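Local structure of Cfl (Pectobacterium brasiliense, 7A9J) at residues Ala40-Asn45 / Gly253-Leu258; Ser76-Asn81 / Val100-Lys105; Leu212-Ile217 / Ala249-Tyr254; Asn218-Lys223 / Glu304-Ala309. The protein is a coronafacic acid ligase of the ATP-dependent AMP-binding enzyme family, probably activating carboxylic acids with ATP before they are joined to an amine. The protein carries 1 engineered substitution. All blocks are in the same frame, centred on the assembly; numbering follows the deposited sequence.

Overall arrangement
From the N terminus, 40-45 pairs much later with 253-258, closing contact 1 over about 200 residues and tying strand 39-42 to strand 255-257. Contact 2 opens and closes within it, pairing the neighbouring strands 74-78 and 98-101 of a parallel sheet. The end of helix 203-214 and the residues after it, 212-217, start contact 3. Loop 218-223 follows directly. Contact 3 closes at 249-254 and shares Gly253 and Tyr254 with contact 1. Contact 4 closes last, joining loop 218-223 to strand 306-311, so it crosses both contact 1 and contact 3. Tyr254 packs on Pro219, where contacts 1, 3 and 4 meet. Leu258 touches Asn81, joining contacts 1 and 2.

Contact 1 (Ala40-Asn45 / Gly253-Leu258); sequences AVKSIN and GYSVLL
Val41 and Val256 sit side by side in a parallel strand pair, and Lys42 and Leu257 form the next pair. Three backbone bonds hold the strands. Val256 N donates to Ala40 O, and Lys42 N donates to Val256 O. Leu258 N donates to Lys42 O at 2.8 Å. The last is almost straight, with an N-H...O angle of 173°.

Leu258 can be followed outward. Its CB lies 3.9 Å from Lys42 O. CG is anti to the carbonyl carbon (chi1 -65°), which turns the branch over Val41. CG and CD1 then each lie 3.7 Å from Val41 CG1. Phe83 of helix 83-95 also touches Val41 and Leu258.

Lys42 and Leu257 meet on the other face of the strand pair. Lys42 CG is wedged between its own N and carbonyl carbon (chi1 74°), and it lies 3.9 Å from Leu257 CD1. The lysine chain then runs extended past Ser255 OG. Beyond the strands, a water takes the N-H of Ile44 and donates to Leu258 O at 2.7 Å.

Ala40 and Val41 both face Ile48 in a classic beta bulge. Within the AMP-binding region, the pair thus links an N-terminal hairpin, 39-42 with 47-49, to the parallel strands 255-257 and 230-233. The chemistry is mainly peptide to peptide, with carbon-to-carbon packing on both faces. The pairing rests on the three peptide bonds. The water carries the link on to Ile44, and the lysine's aliphatic part packs on Leu257.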
# COMPACT_ATOMS: atom_id res chain seq x y z
N ALA A 40 -5.38 16.32 -15.65
CA ALA A 40 -4.41 15.37 -15.10
C ALA A 40 -4.68 15.07 -13.62
O ALA A 40 -4.58 13.91 -13.19
CB ALA A 40 -2.99 15.88 -15.26
N VAL A 41 -4.96 16.08 -12.80
CA VAL A 41 -5.11 15.93 -11.35
C VAL A 41 -6.30 16.78 -10.93
O VAL A 41 -6.51 17.88 -11.46
CB VAL A 41 -3.87 16.38 -10.54
CG1 VAL A 41 -3.88 15.75 -9.10
CG2 VAL A 41 -2.62 15.95 -11.27
N LYS A 42 -7.08 16.27 -10.00
CA LYS A 42 -8.19 17.04 -9.46
C LYS A 42 -8.29 16.79 -7.97
O LYS A 42 -7.79 15.81 -7.43
CB LYS A 42 -9.49 16.77 -10.21
CG LYS A 42 -10.15 15.48 -9.96
CD LYS A 42 -10.93 15.04 -11.21
CE LYS A 42 -11.90 13.90 -10.89
NZ LYS A 42 -12.85 13.67 -12.02
N SER A 43 -8.89 17.76 -7.31
CA SER A 43 -9.22 17.66 -5.90
C SER A 43 -10.68 18.03 -5.83
O SER A 43 -11.33 18.18 -6.88
CB SER A 43 -8.36 18.57 -5.02
OG SER A 43 -8.50 19.92 -5.42
N ILE A 44 -11.22 18.16 -4.64
CA ILE A 44 -12.61 18.56 -4.56
C ILE A 44 -12.78 19.97 -5.13
O ILE A 44 -13.79 20.26 -5.76
CB ILE A 44 -13.12 18.48 -3.12
CG1 ILE A 44 -13.24 17.00 -2.74
CG2 ILE A 44 -14.44 19.19 -2.99
CD1 ILE A 44 -13.83 16.77 -1.41
N ASN A 45 -11.82 20.86 -4.91
CA ASN A 45 -11.99 22.27 -5.31
C ASN A 45 -11.07 22.75 -6.42
O ASN A 45 -11.15 23.94 -6.79
CB ASN A 45 -11.79 23.17 -4.10
CG ASN A 45 -12.78 22.87 -3.05
OD1 ASN A 45 -13.98 22.76 -3.34
ND2 ASN A 45 -12.30 22.65 -1.83
N GLY A 253 -2.98 8.07 -19.11
CA GLY A 253 -3.87 9.17 -19.49
C GLY A 253 -5.09 9.34 -18.61
O GLY A 253 -5.99 10.12 -18.97
N TYR A 254 -5.13 8.68 -17.45
CA TYR A 254 -6.21 8.88 -16.50
C TYR A 254 -5.96 10.11 -15.66
O TYR A 254 -4.82 10.55 -15.51
CB TYR A 254 -6.28 7.66 -15.57
CG TYR A 254 -6.43 6.31 -16.25
CD1 TYR A 254 -7.03 6.21 -17.50
CD2 TYR A 254 -6.01 5.13 -15.59
CE1 TYR A 254 -7.18 4.97 -18.12
CE2 TYR A 254 -6.14 3.87 -16.20
CZ TYR A 254 -6.76 3.82 -17.45
OH TYR A 254 -6.92 2.61 -18.09
N SER A 255 -7.03 10.69 -15.11
CA SER A 255 -6.81 11.73 -14.12
C SER A 255 -6.62 11.07 -12.76
O SER A 255 -7.01 9.92 -12.55
CB SER A 255 -7.94 12.75 -14.03
OG SER A 255 -9.14 12.11 -13.64
N VAL A 256 -6.00 11.81 -11.85
CA VAL A 256 -5.77 11.35 -10.49
C VAL A 256 -6.53 12.29 -9.57
O VAL A 256 -6.41 13.52 -9.66
CB VAL A 256 -4.27 11.33 -10.13
CG1 VAL A 256 -4.05 11.02 -8.62
CG2 VAL A 256 -3.51 10.35 -11.04
N LEU A 257 -7.31 11.71 -8.68
CA LEU A 257 -8.07 12.44 -7.66
C LEU A 257 -7.26 12.46 -6.39
O LEU A 257 -6.90 11.38 -5.89
CB LEU A 257 -9.42 11.78 -7.41
CG LEU A 257 -10.23 12.32 -6.22
CD1 LEU A 257 -10.70 13.80 -6.46
CD2 LEU A 257 -11.46 11.35 -6.03
N LEU A 258 -6.96 13.66 -5.87
CA LEU A 258 -6.26 13.81 -4.61
C LEU A 258 -7.20 14.27 -3.50
O LEU A 258 -7.92 15.26 -3.65
CB LEU A 258 -5.10 14.80 -4.72
CG LEU A 258 -3.99 14.32 -5.66
CD1 LEU A 258 -2.85 15.41 -5.60
CD2 LEU A 258 -3.39 12.98 -5.24
O HOH W 1 -9.58 17.02 -2.44

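Contact 2 (Ser76-Asn81 / Val100-Lys105); sequences SIHMGN and VPLSLK
Ser76 and Ile77 run parallel to Val100 and Pro101, with Ile77 N donating to Val100 O at 3.0 Å and Leu102 N to Ile77 O at 2.8 Å. These are the two strands of a beta-alpha-beta unit, joined by helix 83-95. Strand 98-101 lies at one edge of a five-stranded parallel sheet. On the other side of strand 74-78, Ser76 and His78 bond through their backbones to strand 122-125.

The bond to Val100 O comes from above the carbonyl plane, 45° out of it. The bond to Ile77 O lies nearly along its C=O axis.

Leu102 points at the first strand. Its CD1 reaches Ser76 CB at 3.7 Å and also touches His78 CB. The Ser76 hydroxyl bonds to Ser120 OG. Leu102 and His78 cross at about a right angle. His78 CG is anti to the backbone N (chi1 -176°), which brings CD2 to within 3.7 Å of Leu102 CB. Val111 of helix 108-117 covers both residues.

Further on, Leu104 swings back to the first segment. CD1 lies 3.9 Å from Gly80 CA, and CD2 lies near Met79 O.

The imidazole is held at both nitrogens. ND1 bonds to Tyr123 OH. NE2 bonds to a water at 2.9 Å, and that water donates to Ser103 O. Leu102 O meets the same ring at its edge, in plane, 3.4 Å from His78 CD2.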
# COMPACT_ATOMS: atom_id res chain seq x y z
N SER A 76 14.68 16.00 0.27
CA SER A 76 13.65 15.42 1.14
C SER A 76 12.32 16.11 0.87
O SER A 76 12.27 17.34 0.76
CB SER A 76 14.03 15.58 2.61
OG SER A 76 15.05 14.68 2.94
N ILE A 77 11.25 15.33 0.74
CA ILE A 77 9.94 15.86 0.38
C ILE A 77 8.98 15.46 1.48
O ILE A 77 8.93 14.29 1.89
CB ILE A 77 9.45 15.32 -0.98
CG1 ILE A 77 10.45 15.69 -2.08
CG2 ILE A 77 8.12 15.96 -1.32
CD1 ILE A 77 10.05 15.19 -3.46
N HIS A 78 8.19 16.41 1.93
CA HIS A 78 7.51 16.17 3.20
C HIS A 78 6.20 16.96 3.13
O HIS A 78 6.11 18.07 3.62
CB HIS A 78 8.42 16.59 4.35
CG HIS A 78 7.89 16.31 5.73
ND1 HIS A 78 8.04 17.22 6.77
CD2 HIS A 78 7.36 15.18 6.30
CE1 HIS A 78 7.56 16.70 7.88
NE2 HIS A 78 7.18 15.46 7.64
N MET A 79 5.17 16.38 2.49
CA MET A 79 3.93 17.12 2.31
C MET A 79 2.73 16.19 2.08
O MET A 79 2.88 15.01 1.71
CB MET A 79 4.05 18.14 1.17
CG MET A 79 4.20 17.61 -0.17
SD MET A 79 4.27 18.98 -1.46
CE MET A 79 5.59 20.06 -0.89
N GLY A 80 1.55 16.73 2.42
CA GLY A 80 0.29 16.03 2.21
C GLY A 80 -0.11 16.07 0.75
O GLY A 80 0.64 16.53 -0.11
N ASN A 81 -1.27 15.48 0.43
CA ASN A 81 -1.62 15.31 -0.98
C ASN A 81 -1.95 16.68 -1.60
O ASN A 81 -2.86 17.36 -1.15
CB ASN A 81 -2.84 14.43 -1.11
CG ASN A 81 -2.57 13.03 -0.59
OD1 ASN A 81 -1.43 12.66 -0.30
ND2 ASN A 81 -3.67 12.32 -0.27
N VAL A 100 13.36 12.02 -1.87
CA VAL A 100 13.37 11.21 -0.63
C VAL A 100 12.07 11.53 0.10
O VAL A 100 12.02 12.46 0.91
CB VAL A 100 14.59 11.50 0.26
CG1 VAL A 100 14.61 10.49 1.45
CG2 VAL A 100 15.88 11.42 -0.53
N PRO A 101 10.99 10.79 -0.16
CA PRO A 101 9.71 11.10 0.47
C PRO A 101 9.75 10.75 1.96
O PRO A 101 10.28 9.70 2.39
CB PRO A 101 8.71 10.22 -0.29
CG PRO A 101 9.47 9.61 -1.44
CD PRO A 101 10.92 9.72 -1.17
N LEU A 102 9.27 11.69 2.78
CA LEU A 102 9.24 11.54 4.24
C LEU A 102 7.80 11.31 4.68
O LEU A 102 6.98 12.22 4.62
CB LEU A 102 9.80 12.77 4.96
CG LEU A 102 11.20 13.14 4.52
CD1 LEU A 102 11.64 14.48 5.18
CD2 LEU A 102 12.14 12.00 4.83
N SER A 103 7.54 10.10 5.17
CA SER A 103 6.19 9.68 5.47
C SER A 103 5.56 10.60 6.51
O SER A 103 6.24 11.11 7.41
CB SER A 103 6.22 8.21 5.99
OG SER A 103 5.18 7.97 6.91
N LEU A 104 4.27 10.87 6.36
CA LEU A 104 3.58 11.73 7.31
C LEU A 104 3.39 11.07 8.67
O LEU A 104 2.98 11.75 9.61
CB LEU A 104 2.21 12.16 6.76
CG LEU A 104 2.20 12.71 5.32
CD1 LEU A 104 0.81 13.30 4.97
CD2 LEU A 104 3.32 13.74 5.11
N LYS A 105 3.66 9.76 8.80
CA LYS A 105 3.58 9.08 10.07
C LYS A 105 4.83 9.29 10.91
O LYS A 105 4.78 9.00 12.09
CB LYS A 105 3.33 7.57 9.87
CG LYS A 105 2.19 7.33 8.82
CD LYS A 105 1.25 6.18 9.20
CE LYS A 105 0.10 6.10 8.20
NZ LYS A 105 -0.64 7.41 8.06
O HOH W 2 6.04 13.44 9.30

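Contact 3 (Leu212-Ile217 / Ala249-Tyr254); sequences LTKVTI and ALQKGY
Lys252 sets off toward Lys214 and Ile217 with CG anti to its carbonyl carbon (chi1 -67°), and a bend at chi3 (76°) carries NZ to two backbone oxygens. It leaves from the end of helix 240-251, which closes in a Schellman motif at Gly253. The oxygens belong to Lys214 and Ile217, the first and last residues of a type I beta turn that follows on from helix 203-214.

NZ bonds to Ile217 O at 2.8 Å and to Lys214 O at 3.1 Å. Lys214 O also takes the turn bond from Ile217 N, and the two donors come from opposite faces of its plane. One ammonium group thus ties both ends of the turn to the neighbouring helix.

The two lysine chains cross obliquely, with CG of Lys214 4.0 Å from CD of Lys252. Lys214 NZ instead goes to two waters, which donate to Gln251 OE1 and Gln251 O.

Ile217 CD1 lies 4.0 Å from Ala249 N. Tyr254 carries Lys252 CB over the centre of one ring face. At the ring edge, near its plane, Ile217 CG2 lies 3.8 Å from Tyr254 CE2.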
# COMPACT_ATOMS: atom_id res chain seq x y z
N LEU A 212 4.91 -2.39 -13.78
CA LEU A 212 4.16 -3.37 -12.96
C LEU A 212 2.84 -2.75 -12.51
O LEU A 212 1.78 -3.38 -12.59
CB LEU A 212 4.95 -3.80 -11.73
CG LEU A 212 6.15 -4.69 -12.05
CD1 LEU A 212 7.12 -4.71 -10.87
CD2 LEU A 212 5.64 -6.16 -12.37
N THR A 213 2.90 -1.51 -12.02
CA THR A 213 1.70 -0.91 -11.45
C THR A 213 0.63 -0.68 -12.51
O THR A 213 -0.56 -0.81 -12.23
CB THR A 213 2.09 0.43 -10.76
OG1 THR A 213 3.16 0.12 -9.82
CG2 THR A 213 0.89 0.98 -10.00
N LYS A 214 1.04 -0.26 -13.71
CA LYS A 214 0.08 -0.03 -14.80
C LYS A 214 -0.84 -1.21 -15.02
O LYS A 214 -2.04 -1.00 -15.23
CB LYS A 214 0.80 0.26 -16.13
CG LYS A 214 1.28 1.71 -16.19
CD LYS A 214 2.22 1.90 -17.44
CE LYS A 214 1.63 1.54 -18.76
NZ LYS A 214 2.61 2.03 -19.85
N VAL A 215 -0.31 -2.45 -14.92
CA VAL A 215 -1.10 -3.70 -15.12
C VAL A 215 -2.19 -3.85 -14.06
O VAL A 215 -3.15 -4.59 -14.27
CB VAL A 215 -0.14 -4.97 -15.11
CG1 VAL A 215 -0.92 -6.30 -15.33
CG2 VAL A 215 0.89 -4.78 -16.19
N THR A 216 -2.04 -3.19 -12.91
CA THR A 216 -3.00 -3.31 -11.83
C THR A 216 -4.04 -2.20 -11.81
O THR A 216 -4.97 -2.25 -10.97
CB THR A 216 -2.32 -3.32 -10.44
OG1 THR A 216 -1.93 -2.01 -10.07
CG2 THR A 216 -1.08 -4.28 -10.43
N ILE A 217 -4.00 -1.27 -12.77
CA ILE A 217 -4.98 -0.18 -12.75
C ILE A 217 -5.90 -0.37 -13.94
O ILE A 217 -5.55 0.02 -15.07
CB ILE A 217 -4.32 1.20 -12.83
CG1 ILE A 217 -3.26 1.37 -11.74
CG2 ILE A 217 -5.47 2.32 -12.76
CD1 ILE A 217 -2.58 2.72 -11.78
N ALA A 249 -1.08 5.95 -13.49
CA ALA A 249 -2.36 6.46 -13.96
C ALA A 249 -2.16 7.58 -14.98
O ALA A 249 -2.78 7.59 -16.03
CB ALA A 249 -3.20 7.04 -12.81
N LEU A 250 -1.29 8.54 -14.66
CA LEU A 250 -1.03 9.65 -15.58
C LEU A 250 -0.46 9.15 -16.89
O LEU A 250 -0.89 9.59 -17.95
CB LEU A 250 -0.10 10.67 -14.92
CG LEU A 250 -0.71 11.36 -13.69
CD1 LEU A 250 0.37 12.22 -12.97
CD2 LEU A 250 -1.88 12.26 -14.13
N GLN A 251 0.46 8.17 -16.84
CA GLN A 251 0.99 7.59 -18.08
C GLN A 251 -0.05 6.83 -18.89
O GLN A 251 0.03 6.82 -20.12
CB GLN A 251 2.13 6.63 -17.79
CG GLN A 251 3.34 7.37 -17.43
CD GLN A 251 4.50 6.37 -17.14
OE1 GLN A 251 4.63 5.30 -17.78
NE2 GLN A 251 5.28 6.71 -16.18
N LYS A 252 -1.08 6.31 -18.26
CA LYS A 252 -2.20 5.75 -19.02
C LYS A 252 -3.21 6.81 -19.46
O LYS A 252 -4.21 6.47 -20.12
CB LYS A 252 -2.87 4.68 -18.14
CG LYS A 252 -1.95 3.47 -17.92
CD LYS A 252 -2.60 2.26 -17.11
CE LYS A 252 -3.53 1.53 -18.02
NZ LYS A 252 -3.94 0.36 -17.33
N GLY A 253 -2.98 8.07 -19.11
CA GLY A 253 -3.87 9.17 -19.49
C GLY A 253 -5.09 9.34 -18.61
O GLY A 253 -5.99 10.12 -18.97
N TYR A 254 -5.13 8.68 -17.45
CA TYR A 254 -6.21 8.88 -16.50
C TYR A 254 -5.96 10.11 -15.66
O TYR A 254 -4.82 10.55 -15.51
CB TYR A 254 -6.28 7.66 -15.57
CG TYR A 254 -6.43 6.31 -16.25
CD1 TYR A 254 -7.03 6.21 -17.50
CD2 TYR A 254 -6.01 5.13 -15.59
CE1 TYR A 254 -7.18 4.97 -18.12
CE2 TYR A 254 -6.14 3.87 -16.20
CZ TYR A 254 -6.76 3.82 -17.45
OH TYR A 254 -6.92 2.61 -18.09
O HOH W 3 3.56 4.41 -20.39
O HOH W 4 0.68 3.88 -21.08

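Contact 4 (Asn218-Lys223 / Glu304-Ala309); sequences NPRLPK and ETVCVA
The shortest polar bonds here run through a water that joins Arg220 N to Glu304 O. The water accepts from Arg220 N at 2.8 Å and donates to Glu304 O at 3.0 Å. The two backbones stand too far apart here for a direct bond, and the water spans the gap.

The side chains of the same two residues meet further out. Arg220 is extended from CG to NE. Glu304 is bent at chi2 (-69°), which folds its carboxylate back toward the arginine. NH1 forms a salt bridge with Glu304 OE2 at 3.3 Å. As a hydrogen bond this is weak, with an N-H...O angle of 151°. OE2 lies at the guanidinium edge, near its plane. The two flat groups are turned 75° apart, so they do not meet as a coplanar two-bond pair. OE2 also lies 3.6 Å from Arg220 CD. Both residues are exposed, and solvent would probably weaken the attraction.

Segment 304-309 leads into strand 306-311, one of the parallel strands, with 278-281 and 331-335, of the sheet in the AMP-binding region. The irregular loop 218-223, between helix 203-214 and strand 230-233, covers it at this end. Val306, at the start of the strand, is buried and points at the loop. Its CG2 meets Asn218 O at 3.5 Å. The arginine's CG rests against the same methyl, 3.9 Å from Val306 CG2. Pro219 CA is 4.1 Å from Val306 CG2, and the proline also packs on Tyr254. Asn218 turns its amide elsewhere: ND2 donates to Val215 O and is bonded to Tyr345 OH.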
# COMPACT_ATOMS: atom_id res chain seq x y z
N ASN A 218 -7.09 -0.89 -13.68
CA ASN A 218 -7.99 -1.37 -14.74
C ASN A 218 -9.40 -0.89 -14.44
O ASN A 218 -10.30 -1.68 -14.13
CB ASN A 218 -7.90 -2.91 -14.88
CG ASN A 218 -6.53 -3.37 -15.16
OD1 ASN A 218 -5.99 -3.09 -16.23
ND2 ASN A 218 -5.93 -4.14 -14.22
N PRO A 219 -9.65 0.42 -14.60
CA PRO A 219 -11.03 0.91 -14.46
C PRO A 219 -11.91 0.28 -15.53
O PRO A 219 -11.46 -0.06 -16.62
CB PRO A 219 -10.91 2.44 -14.70
CG PRO A 219 -9.54 2.65 -15.33
CD PRO A 219 -8.70 1.43 -15.08
N ARG A 220 -13.21 0.28 -15.27
CA ARG A 220 -14.10 -0.22 -16.31
C ARG A 220 -14.32 0.82 -17.39
O ARG A 220 -14.04 2.01 -17.22
CB ARG A 220 -15.45 -0.63 -15.72
CG ARG A 220 -15.35 -1.73 -14.62
CD ARG A 220 -16.77 -2.14 -14.23
NE ARG A 220 -16.85 -3.38 -13.49
CZ ARG A 220 -18.01 -3.96 -13.17
NH1 ARG A 220 -19.14 -3.38 -13.56
NH2 ARG A 220 -18.04 -5.10 -12.49
N LEU A 221 -14.78 0.34 -18.54
CA LEU A 221 -15.19 1.23 -19.61
C LEU A 221 -16.36 2.10 -19.12
O LEU A 221 -17.35 1.55 -18.62
CB LEU A 221 -15.61 0.39 -20.83
CG LEU A 221 -15.95 1.10 -22.13
CD1 LEU A 221 -14.72 1.77 -22.72
CD2 LEU A 221 -16.67 0.20 -23.18
N PRO A 222 -16.26 3.42 -19.22
CA PRO A 222 -17.39 4.26 -18.80
C PRO A 222 -18.60 4.05 -19.70
O PRO A 222 -18.49 3.57 -20.82
CB PRO A 222 -16.86 5.70 -18.91
CG PRO A 222 -15.59 5.61 -19.69
CD PRO A 222 -15.05 4.21 -19.50
N LYS A 223 -19.77 4.37 -19.16
CA LYS A 223 -20.99 4.22 -19.94
C LYS A 223 -21.33 5.48 -20.73
O LYS A 223 -21.95 5.38 -21.80
CB LYS A 223 -22.15 3.80 -19.03
CG LYS A 223 -23.42 3.33 -19.77
CD LYS A 223 -23.70 1.82 -19.61
CE LYS A 223 -24.94 1.38 -20.41
NZ LYS A 223 -25.31 -0.08 -20.20
N GLU A 304 -19.95 -0.16 -9.97
CA GLU A 304 -19.14 0.05 -11.17
C GLU A 304 -17.70 0.45 -10.87
O GLU A 304 -16.91 0.66 -11.80
CB GLU A 304 -19.76 1.13 -12.05
CG GLU A 304 -21.09 0.76 -12.71
CD GLU A 304 -20.92 -0.30 -13.78
OE1 GLU A 304 -21.82 -1.15 -13.92
OE2 GLU A 304 -19.87 -0.29 -14.48
N THR A 305 -17.34 0.61 -9.60
CA THR A 305 -16.03 1.10 -9.22
C THR A 305 -15.08 -0.06 -8.97
O THR A 305 -15.45 -1.06 -8.34
CB THR A 305 -16.13 1.96 -7.95
OG1 THR A 305 -17.14 2.97 -8.15
CG2 THR A 305 -14.74 2.63 -7.62
N VAL A 306 -13.86 0.07 -9.46
CA VAL A 306 -12.86 -0.99 -9.30
C VAL A 306 -12.04 -0.63 -8.08
O VAL A 306 -11.42 0.43 -8.05
CB VAL A 306 -11.96 -1.12 -10.54
CG1 VAL A 306 -10.81 -2.14 -10.29
CG2 VAL A 306 -12.78 -1.58 -11.73
N CYS A 307 -12.06 -1.48 -7.06
CA CYS A 307 -11.35 -1.21 -5.81
C CYS A 307 -10.22 -2.21 -5.61
O CYS A 307 -10.42 -3.42 -5.81
CB CYS A 307 -12.31 -1.29 -4.61
SG CYS A 307 -13.59 0.03 -4.79
N VAL A 308 -9.05 -1.73 -5.19
CA VAL A 308 -7.84 -2.54 -5.08
C VAL A 308 -7.31 -2.39 -3.66
O VAL A 308 -6.81 -1.33 -3.29
CB VAL A 308 -6.77 -2.14 -6.11
CG1 VAL A 308 -5.51 -3.00 -5.89
CG2 VAL A 308 -7.29 -2.26 -7.58
N ALA A 309 -7.33 -3.50 -2.90
CA ALA A 309 -6.82 -3.51 -1.53
C ALA A 309 -5.34 -3.89 -1.59
O ALA A 309 -4.99 -4.93 -2.14
CB ALA A 309 -7.58 -4.54 -0.66
O HOH W 5 -14.38 1.54 -13.09